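Vv2_1132 (Vibrio vulnificus CMCP6, PDB 5Y9S) is a tetrameric LysR-family transcriptional regulator that probably binds DNA through an N-terminal winged helix-turn-helix and an effector through its C-terminal domain. Local coordinates at residues E15-L20 against Q70-Y75; S27-A32 against S38-R43. One frame throughout, in Å; residues are numbered along the deposited sequence.

Overall arrangement
Both contacts lie in the N-terminal part of the chain, in and beside the probable DNA-binding domain, far from the chain's centre, and the touching residues of both are buried. Contact 1 joins the first helix, 11-22, to the long helix 67-90. Contact 2 is nested within the loop that contact 1 closes, and pairs helix 26-32 with helix 37-51. Contact 1 rests on a T-shaped pair of phenylalanine rings, and other subunits pack beside it. Contact 2 sets one ring against alanines and a peptide group, and no other chain reaches its segments. Helix 11-22 ties them together: Leu20 packs on Ala29 and Asp16 on Phe40, while Asp16 also pairs with Arg43 at a doubtfully short distance.

Contact 1: E15-L20 against Q70-Y75; sequences EDFLSL and QKFVPY
In the winged helix-turn-helix domain, Phe17 of the first helix meets Phe72 and Val73 of the long helix 67-90. The two phenylalanine rings form a T-shaped (edge-to-face) stack. Their centroids are 5.0 Å apart and their planes make an angle of 76°. Phe72 supplies the edge and Phe17 the face. CD2 of Phe72 sits 3.7 Å above the plane of the Phe17 ring, over its centre. It is therefore almost equally far from all six ring carbons, with Phe17 CZ at 3.8 Å. Phe72 CE2 lies nearer the root of the ring, 4.1 Å from Phe17 CG.

Val73 meets the edge of the Phe17 ring instead. Its CG2 approaches near the plane of the Phe17 ring, 4.0 Å from Phe17 CZ. A chi1 of 172° holds Val73 CG1 anti to the backbone N and leaves CG2 beside that N, facing the ring.

Leu47, Phe56 and Leu65 also pack on Phe17. Thr86 of the third subunit touches Phe72, so the apolar cluster reaches a subunit interface. Packing of the first helix against the long linker helix is characteristic of the LysR-type DNA-binding domain.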
ATOM      1  N   GLU D  15      -8.168  13.317  -0.635  1.00 13.98           N
ATOM      2  CA  GLU D  15      -7.740  14.428  -1.485  1.00 19.52           C
ATOM      3  C   GLU D  15      -8.124  15.756  -0.859  1.00 13.07           C
ATOM      4  O   GLU D  15      -7.369  16.728  -0.967  1.00 24.80           O
ATOM      5  CB  GLU D  15      -8.329  14.301  -2.897  1.00 25.82           C
ATOM      6  CG  GLU D  15      -8.596  12.856  -3.339  1.00 44.35           C
ATOM      7  CD  GLU D  15      -9.231  12.744  -4.735  1.00 61.63           C
ATOM      8  OE1 GLU D  15      -8.691  13.372  -5.676  1.00 71.46           O
ATOM      9  OE2 GLU D  15     -10.265  12.035  -4.892  1.00 53.37           O
ATOM     10  N   ASP D  16      -9.274  15.813  -0.178  1.00 19.31           N
ATOM     11  CA  ASP D  16      -9.597  17.008   0.614  1.00 14.02           C
ATOM     12  C   ASP D  16      -8.437  17.353   1.524  1.00 13.96           C
ATOM     13  O   ASP D  16      -7.942  18.484   1.529  1.00 14.38           O
ATOM     14  CB  ASP D  16     -10.851  16.783   1.460  1.00 14.30           C
ATOM     15  CG  ASP D  16     -12.113  16.767   0.634  1.00 20.13           C
ATOM     16  OD1 ASP D  16     -12.036  17.176  -0.535  1.00 18.70           O
ATOM     17  OD2 ASP D  16     -13.177  16.334   1.135  1.00 21.00           O
ATOM     18  N   PHE D  17      -7.961  16.353   2.265  1.00 13.48           N
ATOM     19  CA  PHE D  17      -6.853  16.564   3.183  1.00 13.43           C
ATOM     20  C   PHE D  17      -5.610  17.056   2.441  1.00 18.81           C
ATOM     21  O   PHE D  17      -5.045  18.098   2.786  1.00 19.01           O
ATOM     22  CB  PHE D  17      -6.565  15.282   3.954  1.00 12.92           C
ATOM     23  CG  PHE D  17      -5.255  15.316   4.673  1.00 15.67           C
ATOM     24  CD1 PHE D  17      -5.155  15.858   5.947  1.00 13.19           C
ATOM     25  CD2 PHE D  17      -4.105  14.816   4.066  1.00 14.51           C
ATOM     26  CE1 PHE D  17      -3.934  15.899   6.608  1.00 22.34           C
ATOM     27  CE2 PHE D  17      -2.879  14.873   4.714  1.00 12.32           C
ATOM     28  CZ  PHE D  17      -2.798  15.408   5.997  1.00 12.72           C
ATOM     29  N   LEU D  18      -5.149  16.298   1.436  1.00 15.40           N
ATOM     30  CA  LEU D  18      -3.974  16.712   0.665  1.00 14.51           C
ATOM     31  C   LEU D  18      -4.134  18.138   0.137  1.00 18.91           C
ATOM     32  O   LEU D  18      -3.233  18.981   0.276  1.00 14.04           O
ATOM     33  CB  LEU D  18      -3.752  15.751  -0.495  1.00 12.59           C
ATOM     34  CG  LEU D  18      -3.381  14.296  -0.144  1.00 18.53           C
ATOM     35  CD1 LEU D  18      -2.674  13.608  -1.287  1.00 20.56           C
ATOM     36  CD2 LEU D  18      -2.505  14.215   1.076  1.00 21.59           C
ATOM     37  N   SER D  19      -5.301  18.434  -0.444  1.00 13.74           N
ATOM     38  CA  SER D  19      -5.498  19.739  -1.074  1.00 23.78           C
ATOM     39  C   SER D  19      -5.398  20.876  -0.063  1.00 28.53           C
ATOM     40  O   SER D  19      -4.849  21.934  -0.381  1.00 34.96           O
ATOM     41  CB  SER D  19      -6.838  19.797  -1.810  1.00 23.79           C
ATOM     42  OG  SER D  19      -7.222  21.148  -1.993  1.00 39.86           O
ATOM     43  N   LEU D  20      -5.907  20.689   1.160  1.00 24.12           N
ATOM     44  CA  LEU D  20      -5.767  21.778   2.124  1.00 17.30           C
ATOM     45  C   LEU D  20      -4.367  21.821   2.719  1.00 24.46           C
ATOM     46  O   LEU D  20      -3.920  22.883   3.147  1.00 23.29           O
ATOM     47  CB  LEU D  20      -6.837  21.678   3.236  1.00 16.94           C
ATOM     48  CG  LEU D  20      -6.556  22.349   4.589  1.00 27.66           C
ATOM     49  CD1 LEU D  20      -6.459  23.846   4.444  1.00 23.33           C
ATOM     50  CD2 LEU D  20      -7.659  22.016   5.568  1.00 32.14           C
ATOM     51  N   GLN D  70       0.821  15.436  10.440  1.00 13.39           N
ATOM     52  CA  GLN D  70       2.082  15.085   9.809  1.00 14.29           C
ATOM     53  C   GLN D  70       2.249  13.585   9.711  1.00 13.26           C
ATOM     54  O   GLN D  70       2.648  13.080   8.662  1.00 23.98           O
ATOM     55  CB  GLN D  70       3.234  15.741  10.559  1.00 26.91           C
ATOM     56  CG  GLN D  70       3.451  17.135  10.011  1.00 41.07           C
ATOM     57  CD  GLN D  70       4.565  17.876  10.672  1.00 50.63           C
ATOM     58  OE1 GLN D  70       4.916  17.600  11.819  1.00 54.00           O
ATOM     59  NE2 GLN D  70       5.141  18.833   9.952  1.00 57.25           N
ATOM     60  N   LYS D  71       1.897  12.846  10.764  1.00 14.48           N
ATOM     61  CA  LYS D  71       1.870  11.387  10.633  1.00 11.89           C
ATOM     62  C   LYS D  71       0.789  10.909   9.669  1.00 15.08           C
ATOM     63  O   LYS D  71       0.922   9.818   9.114  1.00 12.79           O
ATOM     64  CB  LYS D  71       1.653  10.728  11.988  1.00 12.01           C
ATOM     65  CG  LYS D  71       2.582  11.271  13.099  1.00 12.49           C
ATOM     66  CD  LYS D  71       3.843  10.424  13.206  1.00 26.80           C
ATOM     67  CE  LYS D  71       4.524  10.630  14.559  1.00 28.21           C
ATOM     68  NZ  LYS D  71       5.087  12.017  14.651  1.00 36.15           N
ATOM     69  N   PHE D  72      -0.276  11.686   9.458  1.00 11.78           N
ATOM     70  CA  PHE D  72      -1.365  11.236   8.593  1.00 11.52           C
ATOM     71  C   PHE D  72      -1.006  11.300   7.114  1.00 11.25           C
ATOM     72  O   PHE D  72      -1.643  10.620   6.299  1.00 12.37           O
ATOM     73  CB  PHE D  72      -2.625  12.074   8.861  1.00 15.02           C
ATOM     74  CG  PHE D  72      -3.869  11.536   8.195  1.00 18.82           C
ATOM     75  CD1 PHE D  72      -4.555  10.452   8.726  1.00 19.54           C
ATOM     76  CD2 PHE D  72      -4.350  12.115   7.030  1.00 14.16           C
ATOM     77  CE1 PHE D  72      -5.701   9.959   8.098  1.00 19.40           C
ATOM     78  CE2 PHE D  72      -5.497  11.605   6.381  1.00 14.77           C
ATOM     79  CZ  PHE D  72      -6.168  10.539   6.924  1.00 17.44           C
ATOM     80  N   VAL D  73       0.011  12.069   6.747  1.00 11.38           N
ATOM     81  CA  VAL D  73       0.328  12.293   5.339  1.00 14.07           C
ATOM     82  C   VAL D  73       0.525  10.966   4.599  1.00 16.30           C
ATOM     83  O   VAL D  73      -0.186  10.739   3.609  1.00 18.11           O
ATOM     84  CB  VAL D  73       1.529  13.241   5.179  1.00 15.43           C
ATOM     85  CG1 VAL D  73       1.949  13.288   3.738  1.00 26.23           C
ATOM     86  CG2 VAL D  73       1.154  14.686   5.656  1.00 13.89           C
ATOM     87  N   PRO D  74       1.413  10.044   5.023  1.00 10.43           N
ATOM     88  CA  PRO D  74       1.569   8.791   4.249  1.00 18.02           C
ATOM     89  C   PRO D  74       0.316   7.942   4.196  1.00  9.82           C
ATOM     90  O   PRO D  74       0.132   7.199   3.228  1.00 10.94           O
ATOM     91  CB  PRO D  74       2.709   8.046   4.977  1.00 10.82           C
ATOM     92  CG  PRO D  74       2.688   8.637   6.395  1.00 19.85           C
ATOM     93  CD  PRO D  74       2.347  10.091   6.164  1.00 14.14           C
ATOM     94  N   TYR D  75      -0.554   7.997   5.209  1.00 12.29           N
ATOM     95  CA  TYR D  75      -1.757   7.164   5.165  1.00  9.92           C
ATOM     96  C   TYR D  75      -2.669   7.618   4.029  1.00 16.73           C
ATOM     97  O   TYR D  75      -3.151   6.806   3.230  1.00 16.53           O
ATOM     98  CB  TYR D  75      -2.490   7.217   6.513  1.00 10.19           C
ATOM     99  CG  TYR D  75      -1.753   6.538   7.655  1.00 15.32           C
ATOM    100  CD1 TYR D  75      -0.786   7.235   8.381  1.00 18.18           C
ATOM    101  CD2 TYR D  75      -1.992   5.198   7.981  1.00 10.00           C
ATOM    102  CE1 TYR D  75      -0.094   6.644   9.420  1.00 10.41           C
ATOM    103  CE2 TYR D  75      -1.295   4.579   9.029  1.00 10.58           C
ATOM    104  CZ  TYR D  75      -0.348   5.321   9.735  1.00 11.59           C
ATOM    105  OH  TYR D  75       0.352   4.752  10.757  1.00 18.45           O
TER

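Contact 2: S27-A32 against S38-R43; sequences SAAAKA and SAFSRR
The backbones of 27-32 and 38-43 come nearest at Ala30 and Phe40, whose CA atoms are 5.4 Å apart. That spacing is close for two helices, and small side chains on 27-32 permit it. Ala30 CB meets Phe40 CB at 3.5 Å, at the base of the aromatic side chain. From there the ring reaches across the partner helix, nearly at a right angle to its axis. Its CG is anti to the backbone N (chi1 -170°), which lays one face against the Ala29-Ala30 peptide. Ala29 C and Ala30 N each stand 4.1 Å from the ring plane, over its centre. Ala29 CB comes from the same side but just beyond the CE2-CZ bond, 3.5 Å from Phe40 CZ. Phe40 thus spans both alanines, touching Ala30 with its root and Ala29 with its outer end.

These are the two helices of the helix-turn-helix. By analogy with other LysR-type regulators, 37-51 is probably the recognition helix, which enters the major groove of DNA. The intervening turn has its own tie: Lys31 NZ donates a hydrogen bond to Val35 O.

Helix 11-22 meets the outer edge of the Phe40 ring through Asp16 and Leu20. Phe26 packs on it as well. One turn further along, Arg43 makes no contact with 27-32. Its NE faces Asp16 OD2 as a salt bridge, but the modelled separation is too short for its geometry to be trusted. Within 38-43, Arg42 NH1 curls back to Ser38 OG in a weak hydrogen bond of 3.4 Å.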
ATOM      1  N   SER D  27     -10.538  28.348   1.451  1.00 26.37           N
ATOM      2  CA  SER D  27     -11.178  28.849   0.249  1.00 21.39           C
ATOM      3  C   SER D  27     -10.506  28.289  -1.000  1.00 31.16           C
ATOM      4  O   SER D  27     -11.179  27.774  -1.904  1.00 27.96           O
ATOM      5  CB  SER D  27     -11.157  30.377   0.255  1.00 22.54           C
ATOM      6  OG  SER D  27     -11.908  30.863  -0.832  1.00 40.61           O
ATOM      7  N   ALA D  28      -9.170  28.376  -1.065  1.00 29.67           N
ATOM      8  CA  ALA D  28      -8.450  27.831  -2.214  1.00 26.89           C
ATOM      9  C   ALA D  28      -8.611  26.319  -2.297  1.00 32.20           C
ATOM     10  O   ALA D  28      -8.861  25.766  -3.381  1.00 29.95           O
ATOM     11  CB  ALA D  28      -6.975  28.206  -2.124  1.00 35.89           C
ATOM     12  N   ALA D  29      -8.494  25.635  -1.155  1.00 25.74           N
ATOM     13  CA  ALA D  29      -8.663  24.186  -1.146  1.00 31.79           C
ATOM     14  C   ALA D  29     -10.058  23.784  -1.613  1.00 30.95           C
ATOM     15  O   ALA D  29     -10.217  22.790  -2.335  1.00 33.89           O
ATOM     16  CB  ALA D  29      -8.377  23.635   0.249  1.00 26.84           C
ATOM     17  N   ALA D  30     -11.084  24.547  -1.225  1.00 29.96           N
ATOM     18  CA  ALA D  30     -12.442  24.194  -1.640  1.00 31.58           C
ATOM     19  C   ALA D  30     -12.633  24.380  -3.141  1.00 42.11           C
ATOM     20  O   ALA D  30     -13.352  23.599  -3.778  1.00 40.56           O
ATOM     21  CB  ALA D  30     -13.465  25.026  -0.874  1.00 30.03           C
ATOM     22  N   LYS D  31     -12.025  25.426  -3.719  1.00 39.49           N
ATOM     23  CA  LYS D  31     -12.093  25.596  -5.168  1.00 40.48           C
ATOM     24  C   LYS D  31     -11.338  24.476  -5.873  1.00 31.91           C
ATOM     25  O   LYS D  31     -11.865  23.840  -6.792  1.00 27.25           O
ATOM     26  CB  LYS D  31     -11.549  26.967  -5.574  1.00 45.02           C
ATOM     27  CG  LYS D  31     -12.412  28.153  -5.129  1.00 59.79           C
ATOM     28  CD  LYS D  31     -13.892  27.782  -4.987  1.00 60.03           C
ATOM     29  CE  LYS D  31     -14.376  27.917  -3.533  1.00 55.31           C
ATOM     30  NZ  LYS D  31     -15.739  27.329  -3.345  1.00 52.27           N
ATOM     31  N   ALA D  32     -10.115  24.197  -5.427  1.00 28.53           N
ATOM     32  CA  ALA D  32      -9.352  23.100  -6.011  1.00 31.99           C
ATOM     33  C   ALA D  32     -10.145  21.800  -6.042  1.00 33.93           C
ATOM     34  O   ALA D  32      -9.967  20.995  -6.962  1.00 45.09           O
ATOM     35  CB  ALA D  32      -8.036  22.912  -5.251  1.00 29.31           C
ATOM     36  N   SER D  38     -18.229  26.039   2.043  1.00 30.84           N
ATOM     37  CA  SER D  38     -19.070  25.323   2.987  1.00 29.52           C
ATOM     38  C   SER D  38     -18.742  23.846   3.039  1.00 29.60           C
ATOM     39  O   SER D  38     -18.159  23.366   4.021  1.00 31.20           O
ATOM     40  CB  SER D  38     -20.539  25.502   2.587  1.00 32.83           C
ATOM     41  OG  SER D  38     -21.372  24.454   3.083  1.00 42.20           O
ATOM     42  N   ALA D  39     -19.149  23.119   1.985  1.00 27.93           N
ATOM     43  CA  ALA D  39     -19.036  21.665   2.002  1.00 31.54           C
ATOM     44  C   ALA D  39     -17.610  21.214   2.280  1.00 18.78           C
ATOM     45  O   ALA D  39     -17.410  20.197   2.945  1.00 20.19           O
ATOM     46  CB  ALA D  39     -19.539  21.070   0.687  1.00 40.59           C
ATOM     47  N   PHE D  40     -16.612  21.971   1.826  1.00 18.78           N
ATOM     48  CA  PHE D  40     -15.236  21.598   2.119  1.00 18.60           C
ATOM     49  C   PHE D  40     -14.995  21.548   3.621  1.00 24.50           C
ATOM     50  O   PHE D  40     -14.461  20.561   4.139  1.00 28.82           O
ATOM     51  CB  PHE D  40     -14.253  22.558   1.473  1.00 18.25           C
ATOM     52  CG  PHE D  40     -12.832  22.069   1.549  1.00 19.53           C
ATOM     53  CD1 PHE D  40     -12.408  21.019   0.745  1.00 16.76           C
ATOM     54  CD2 PHE D  40     -11.940  22.619   2.449  1.00 17.97           C
ATOM     55  CE1 PHE D  40     -11.097  20.543   0.821  1.00 21.02           C
ATOM     56  CE2 PHE D  40     -10.631  22.143   2.537  1.00 20.90           C
ATOM     57  CZ  PHE D  40     -10.210  21.098   1.719  1.00 19.05           C
ATOM     58  N   SER D  41     -15.400  22.610   4.330  1.00 18.92           N
ATOM     59  CA  SER D  41     -15.282  22.675   5.786  1.00 23.67           C
ATOM     60  C   SER D  41     -15.929  21.473   6.443  1.00 18.72           C
ATOM     61  O   SER D  41     -15.352  20.864   7.351  1.00 18.32           O
ATOM     62  CB  SER D  41     -15.938  23.945   6.316  1.00 20.16           C
ATOM     63  OG  SER D  41     -14.983  24.966   6.355  1.00 38.52           O
ATOM     64  N   ARG D  42     -17.138  21.128   6.000  1.00 18.92           N
ATOM     65  CA  ARG D  42     -17.850  19.996   6.582  1.00 20.77           C
ATOM     66  C   ARG D  42     -17.122  18.692   6.302  1.00 26.98           C
ATOM     67  O   ARG D  42     -17.132  17.781   7.140  1.00 26.50           O
ATOM     68  CB  ARG D  42     -19.282  19.953   6.047  1.00 30.82           C
ATOM     69  CG  ARG D  42     -20.279  19.194   6.920  1.00 43.31           C
ATOM     70  CD  ARG D  42     -21.709  19.613   6.558  1.00 51.31           C
ATOM     71  NE  ARG D  42     -22.025  20.965   7.017  1.00 55.85           N
ATOM     72  CZ  ARG D  42     -22.388  21.975   6.227  1.00 56.18           C
ATOM     73  NH1 ARG D  42     -22.482  21.796   4.912  1.00 55.60           N
ATOM     74  NH2 ARG D  42     -22.666  23.170   6.759  1.00 47.59           N
ATOM     75  N   ARG D  43     -16.455  18.593   5.151  1.00 17.25           N
ATOM     76  CA  ARG D  43     -15.743  17.361   4.858  1.00 20.66           C
ATOM     77  C   ARG D  43     -14.525  17.241   5.754  1.00 21.41           C
ATOM     78  O   ARG D  43     -14.308  16.199   6.380  1.00 15.57           O
ATOM     79  CB  ARG D  43     -15.360  17.307   3.380  1.00 16.08           C
ATOM     80  CG  ARG D  43     -16.591  17.320   2.455  1.00 27.93           C
ATOM     81  CD  ARG D  43     -16.503  16.338   1.293  1.00 29.97           C
ATOM     82  NE  ARG D  43     -15.360  16.621   0.448  1.00 28.72           N
ATOM     83  CZ  ARG D  43     -15.451  16.781  -0.860  1.00 25.18           C
ATOM     84  NH1 ARG D  43     -16.640  16.686  -1.423  1.00 25.38           N
ATOM     85  NH2 ARG D  43     -14.371  17.037  -1.593  1.00 20.77           N
TER